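Local structure of amine Dehydrogenase (1JMX) at residues V365-I379 with Q475-R487. The protein carries two covalently bound hemes c and probably passes electrons, as the alpha subunit of a quinohemoprotein amine dehydrogenase. Sequence-based numbering, arbitrary orientation.
Sequences VEEVKVVPAFSIARI and QTGEGHMIVTVQR. With NI (nickel (II) ion), chain D.
Phe374 to Arg378 and His480 to Thr484 pair as parallel strands in the mixed beta sheet of domain IV, a member of the E-set clan and probably immunoglobulin-like; backbone bonds run from His480 N to Ala373 O (2.9 Å) through to Ile379 N with Thr484 O. Upstream of the cis-Pro372 kink, strand 367-371 is bonded instead to Trp398, Glu396 and Glu394 of strand 391-400, and Val368 and Val370 fill the hollows of Gly477 and Gly479. CG1 of Val368 lies 3.9 Å from Gly477 CA, where a beta carbon would clash; CG1 of Val370 fits Gly479 likewise, while its CG2 rests on the Gly477-Gly479 backbone. Water 1 links Val368 O to Glu478 N. Water 3 joins Pro372 O, His480 O and Ser375 OG at the kink.

On one face of the sheet Phe374, with CG anti to its backbone N (chi1 -179°), lies alongside His480 and turns its edge to the imidazole face, an offset edge-to-face pair with planes 65° apart. Ile482 CD1 abuts that phenyl's edge, 4.0 Å from CE1; Phe421 stacks on His480, whose NE2 bonds Asn463. On the other face the small Ala377 CB receives Met481 SD (3.9 Å) and Val483 CG2.

Arg378, bent at chi3 (78°), grips Val485 O side-on with NE and NH2, while Arg487, whose side chain lies near heme c, lays its CG over the guanidinium face. NH2 also bonds an acidic side chain of another protein chain. A leucine in place of Arg378 would probably leave Val485 O without both donors and that acid without its mate. NE and NH2 approach Val485 O from opposite faces of its carbonyl plane, at 3.0 and 3.1 Å.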
loop_
_atom_site.group_PDB
_atom_site.type_symbol
_atom_site.label_atom_id
_atom_site.label_comp_id
_atom_site.label_asym_id
_atom_site.label_seq_id
_atom_site.Cartn_x
_atom_site.Cartn_y
_atom_site.Cartn_z
ATOM N N VAL A 365 36.923 -3.304 16.872
ATOM C CA VAL A 365 35.601 -3.606 16.346
ATOM C C VAL A 365 35.665 -4.965 15.660
ATOM O O VAL A 365 36.526 -5.221 14.811
ATOM C CB VAL A 365 35.098 -2.523 15.362
ATOM C CG1 VAL A 365 33.690 -2.854 14.920
ATOM C CG2 VAL A 365 35.122 -1.152 16.019
ATOM N N GLU A 366 34.740 -5.827 16.056
ATOM C CA GLU A 366 34.643 -7.193 15.562
ATOM C C GLU A 366 33.567 -7.405 14.489
ATOM O O GLU A 366 33.822 -7.992 13.436
ATOM C CB GLU A 366 34.329 -8.071 16.765
ATOM C CG GLU A 366 34.648 -9.521 16.637
ATOM C CD GLU A 366 34.458 -10.229 17.966
ATOM O OE1 GLU A 366 33.304 -10.256 18.471
ATOM O OE2 GLU A 366 35.470 -10.726 18.520
ATOM N N GLU A 367 32.370 -6.905 14.764
ATOM C CA GLU A 367 31.227 -7.072 13.877
ATOM C C GLU A 367 30.517 -5.739 13.610
ATOM O O GLU A 367 30.463 -4.869 14.483
ATOM C CB GLU A 367 30.286 -8.092 14.536
ATOM C CG GLU A 367 28.804 -7.906 14.293
ATOM C CD GLU A 367 28.343 -8.433 12.956
ATOM O OE1 GLU A 367 29.189 -8.745 12.099
ATOM O OE2 GLU A 367 27.119 -8.540 12.762
ATOM N N VAL A 368 29.993 -5.572 12.399
ATOM C CA VAL A 368 29.290 -4.344 12.036
ATOM C C VAL A 368 27.899 -4.632 11.491
ATOM O O VAL A 368 27.729 -5.515 10.648
ATOM C CB VAL A 368 30.062 -3.540 10.977
ATOM C CG1 VAL A 368 29.332 -2.249 10.659
ATOM C CG2 VAL A 368 31.455 -3.243 11.469
ATOM N N LYS A 369 26.909 -3.885 11.978
ATOM C CA LYS A 369 25.524 -4.037 11.541
ATOM C C LYS A 369 24.985 -2.733 10.966
ATOM O O LYS A 369 25.126 -1.677 11.571
ATOM C CB LYS A 369 24.628 -4.468 12.706
ATOM C CG LYS A 369 25.011 -5.787 13.332
ATOM C CD LYS A 369 24.094 -6.132 14.485
ATOM C CE LYS A 369 24.624 -7.310 15.263
ATOM N NZ LYS A 369 24.879 -8.475 14.375
ATOM N N VAL A 370 24.384 -2.811 9.785
ATOM C CA VAL A 370 23.794 -1.636 9.160
ATOM C C VAL A 370 22.391 -1.453 9.735
ATOM O O VAL A 370 21.599 -2.394 9.783
ATOM C CB VAL A 370 23.720 -1.768 7.620
ATOM C CG1 VAL A 370 22.938 -0.604 7.022
ATOM C CG2 VAL A 370 25.118 -1.805 7.039
ATOM N N VAL A 371 22.111 -0.238 10.183
ATOM C CA VAL A 371 20.833 0.115 10.773
ATOM C C VAL A 371 20.187 1.247 9.965
ATOM O O VAL A 371 20.798 2.295 9.768
ATOM C CB VAL A 371 21.036 0.572 12.229
ATOM C CG1 VAL A 371 19.761 1.146 12.795
ATOM C CG2 VAL A 371 21.517 -0.597 13.072
ATOM N N PRO A 372 18.957 1.030 9.455
ATOM C CA PRO A 372 18.162 -0.199 9.595
ATOM C C PRO A 372 18.662 -1.319 8.673
ATOM O O PRO A 372 19.237 -1.051 7.615
ATOM C CB PRO A 372 16.762 0.270 9.199
ATOM C CG PRO A 372 17.043 1.282 8.148
ATOM C CD PRO A 372 18.176 2.071 8.761
ATOM N N ALA A 373 18.450 -2.568 9.084
ATOM C CA ALA A 373 18.883 -3.729 8.296
ATOM C C ALA A 373 18.115 -3.815 6.977
ATOM O O ALA A 373 18.666 -4.228 5.958
ATOM C CB ALA A 373 18.712 -5.012 9.103
ATOM N N PHE A 374 16.835 -3.442 7.025
ATOM C CA PHE A 374 15.958 -3.426 5.857
ATOM C C PHE A 374 15.145 -2.129 5.864
ATOM O O PHE A 374 14.649 -1.702 6.900
ATOM C CB PHE A 374 15.013 -4.631 5.856
ATOM C CG PHE A 374 14.094 -4.674 4.661
ATOM C CD1 PHE A 374 14.583 -5.019 3.403
ATOM C CD2 PHE A 374 12.746 -4.348 4.785
ATOM C CE1 PHE A 374 13.747 -5.040 2.284
ATOM C CE2 PHE A 374 11.897 -4.366 3.672
ATOM C CZ PHE A 374 12.399 -4.712 2.421
ATOM N N SER A 375 15.030 -1.493 4.704
ATOM C CA SER A 375 14.282 -0.247 4.603
ATOM C C SER A 375 13.756 0.005 3.196
ATOM O O SER A 375 14.189 -0.623 2.232
ATOM C CB SER A 375 15.140 0.939 5.064
ATOM O OG SER A 375 16.212 1.183 4.173
ATOM N N ILE A 376 12.834 0.950 3.087
ATOM C CA ILE A 376 12.228 1.295 1.811
ATOM C C ILE A 376 12.476 2.756 1.429
ATOM O O ILE A 376 12.122 3.671 2.171
ATOM C CB ILE A 376 10.676 1.051 1.838
ATOM C CG1 ILE A 376 10.364 -0.428 2.081
ATOM C CG2 ILE A 376 10.015 1.564 0.553
ATOM C CD1 ILE A 376 10.820 -1.340 0.979
ATOM N N ALA A 377 13.101 2.951 0.272
ATOM C CA ALA A 377 13.361 4.278 -0.278
ATOM C C ALA A 377 12.349 4.421 -1.411
ATOM O O ALA A 377 11.937 3.425 -2.001
ATOM C CB ALA A 377 14.784 4.357 -0.819
ATOM N N ARG A 378 11.915 5.637 -1.711
ATOM C CA ARG A 378 10.933 5.807 -2.778
ATOM C C ARG A 378 11.282 6.940 -3.731
ATOM O O ARG A 378 11.766 7.989 -3.323
ATOM C CB ARG A 378 9.533 6.046 -2.188
ATOM C CG ARG A 378 9.228 5.235 -0.930
ATOM C CD ARG A 378 7.833 5.478 -0.378
ATOM N NE ARG A 378 6.856 4.743 -1.158
ATOM C CZ ARG A 378 6.056 3.792 -0.688
ATOM N NH1 ARG A 378 6.081 3.444 0.592
ATOM N NH2 ARG A 378 5.275 3.139 -1.534
ATOM N N ILE A 379 11.057 6.713 -5.015
ATOM C CA ILE A 379 11.310 7.742 -6.003
ATOM C C ILE A 379 10.261 8.824 -5.755
ATOM O O ILE A 379 9.262 8.588 -5.086
ATOM C CB ILE A 379 11.200 7.198 -7.461
ATOM C CG1 ILE A 379 9.804 6.622 -7.723
ATOM C CG2 ILE A 379 12.285 6.149 -7.719
ATOM C CD1 ILE A 379 9.634 6.010 -9.109
ATOM N N GLN A 475 36.222 -2.587 8.960
ATOM C CA GLN A 475 35.288 -3.709 9.126
ATOM C C GLN A 475 34.005 -3.360 8.374
ATOM O O GLN A 475 33.491 -2.250 8.498
ATOM C CB GLN A 475 34.974 -3.966 10.603
ATOM C CG GLN A 475 36.169 -4.378 11.466
ATOM C CD GLN A 475 36.942 -3.180 12.048
ATOM O OE1 GLN A 475 36.706 -2.021 11.667
ATOM N NE2 GLN A 475 37.855 -3.461 12.997
ATOM N N THR A 476 33.499 -4.306 7.588
ATOM C CA THR A 476 32.297 -4.073 6.797
ATOM C C THR A 476 30.974 -4.580 7.388
ATOM O O THR A 476 30.934 -5.528 8.169
ATOM C CB THR A 476 32.465 -4.646 5.377
ATOM O OG1 THR A 476 32.663 -6.058 5.456
ATOM C CG2 THR A 476 33.663 -4.028 4.694
ATOM N N GLY A 477 29.896 -3.920 6.974
ATOM C CA GLY A 477 28.550 -4.255 7.403
ATOM C C GLY A 477 27.649 -4.185 6.183
ATOM O O GLY A 477 27.879 -3.386 5.276
ATOM N N GLU A 478 26.601 -4.996 6.171
ATOM C CA GLU A 478 25.689 -5.047 5.035
ATOM C C GLU A 478 24.209 -4.863 5.369
ATOM O O GLU A 478 23.687 -5.460 6.312
ATOM C CB GLU A 478 25.868 -6.375 4.318
ATOM C CG GLU A 478 26.370 -6.234 2.917
ATOM C CD GLU A 478 26.875 -7.543 2.346
ATOM O OE1 GLU A 478 26.173 -8.575 2.502
ATOM O OE2 GLU A 478 27.980 -7.535 1.745
ATOM N N GLY A 479 23.531 -4.083 4.538
ATOM C CA GLY A 479 22.116 -3.827 4.721
ATOM C C GLY A 479 21.386 -4.068 3.412
ATOM O O GLY A 479 22.013 -4.288 2.376
ATOM N N HIS A 480 20.060 -4.043 3.466
ATOM C CA HIS A 480 19.234 -4.261 2.288
ATOM C C HIS A 480 18.245 -3.124 2.125
ATOM O O HIS A 480 17.453 -2.842 3.022
ATOM C CB HIS A 480 18.478 -5.588 2.404
ATOM C CG HIS A 480 17.724 -5.972 1.166
ATOM N ND1 HIS A 480 16.800 -6.994 1.146
ATOM C CD2 HIS A 480 17.772 -5.488 -0.097
ATOM C CE1 HIS A 480 16.315 -7.126 -0.073
ATOM N NE2 HIS A 480 16.889 -6.223 -0.845
ATOM N N MET A 481 18.294 -2.484 0.964
ATOM C CA MET A 481 17.396 -1.387 0.660
ATOM C C MET A 481 16.724 -1.579 -0.693
ATOM O O MET A 481 17.351 -2.000 -1.661
ATOM C CB MET A 481 18.154 -0.055 0.666
ATOM C CG MET A 481 17.300 1.137 0.251
ATOM S SD MET A 481 18.203 2.669 0.039
ATOM C CE MET A 481 19.340 2.218 -1.255
ATOM N N ILE A 482 15.427 -1.301 -0.738
ATOM C CA ILE A 482 14.663 -1.383 -1.977
ATOM C C ILE A 482 14.138 0.022 -2.271
ATOM O O ILE A 482 13.561 0.673 -1.401
ATOM C CB ILE A 482 13.476 -2.379 -1.870
ATOM C CG1 ILE A 482 13.988 -3.817 -1.862
ATOM C CG2 ILE A 482 12.510 -2.181 -3.020
ATOM C CD1 ILE A 482 12.921 -4.825 -1.589
ATOM N N VAL A 483 14.436 0.518 -3.467
ATOM C CA VAL A 483 13.972 1.829 -3.892
ATOM C C VAL A 483 12.767 1.553 -4.770
ATOM O O VAL A 483 12.892 0.890 -5.798
ATOM C CB VAL A 483 15.029 2.570 -4.732
ATOM C CG1 VAL A 483 14.539 3.961 -5.079
ATOM C CG2 VAL A 483 16.349 2.642 -3.985
ATOM N N THR A 484 11.590 1.978 -4.320
ATOM C CA THR A 484 10.365 1.778 -5.092
ATOM C C THR A 484 9.562 2.995 -5.478
ATOM O O THR A 484 10.018 4.132 -5.360
ATOM C CB THR A 484 9.375 0.805 -4.440
ATOM O OG1 THR A 484 9.436 0.888 -3.005
ATOM C CG2 THR A 484 9.621 -0.547 -4.950
ATOM N N VAL A 485 8.342 2.705 -5.923
ATOM C CA VAL A 485 7.377 3.678 -6.381
ATOM C C VAL A 485 6.669 4.449 -5.268
ATOM O O VAL A 485 6.671 4.056 -4.102
ATOM C CB VAL A 485 6.335 2.982 -7.290
ATOM C CG1 VAL A 485 7.052 2.230 -8.411
ATOM C CG2 VAL A 485 5.477 2.019 -6.476
ATOM N N GLN A 486 6.028 5.538 -5.667
ATOM C CA GLN A 486 5.302 6.407 -4.753
ATOM C C GLN A 486 3.949 5.825 -4.347
ATOM O O GLN A 486 3.515 4.790 -4.856
ATOM C CB GLN A 486 5.033 7.776 -5.403
ATOM C CG GLN A 486 6.026 8.247 -6.468
ATOM C CD GLN A 486 5.644 7.817 -7.879
ATOM O OE1 GLN A 486 5.994 6.733 -8.310
ATOM N NE2 GLN A 486 4.949 8.683 -8.605
ATOM N N ARG A 487 3.318 6.505 -3.394
ATOM C CA ARG A 487 1.982 6.181 -2.917
ATOM C C ARG A 487 1.367 7.564 -2.719
ATOM O O ARG A 487 2.031 8.476 -2.221
ATOM C CB ARG A 487 1.987 5.344 -1.627
ATOM C CG ARG A 487 2.762 5.902 -0.453
ATOM C CD ARG A 487 2.593 5.015 0.773
ATOM N NE ARG A 487 1.310 5.227 1.439
ATOM C CZ ARG A 487 0.865 4.535 2.489
ATOM N NH1 ARG A 487 1.588 3.552 3.018
ATOM N NH2 ARG A 487 -0.288 4.868 3.059
HETATM NI NI NI D . 29.236 -9.283 10.245
HETATM O O HOH W 1 25.970 -7.060 8.389
HETATM O O HOH W 2 23.129 -5.784 8.937
HETATM O O HOH W 3 18.173 -1.016 4.866
HETATM O O HOH W 4 29.145 -9.730 8.207
HETATM O O HOH W 5 31.379 -8.786 10.030
#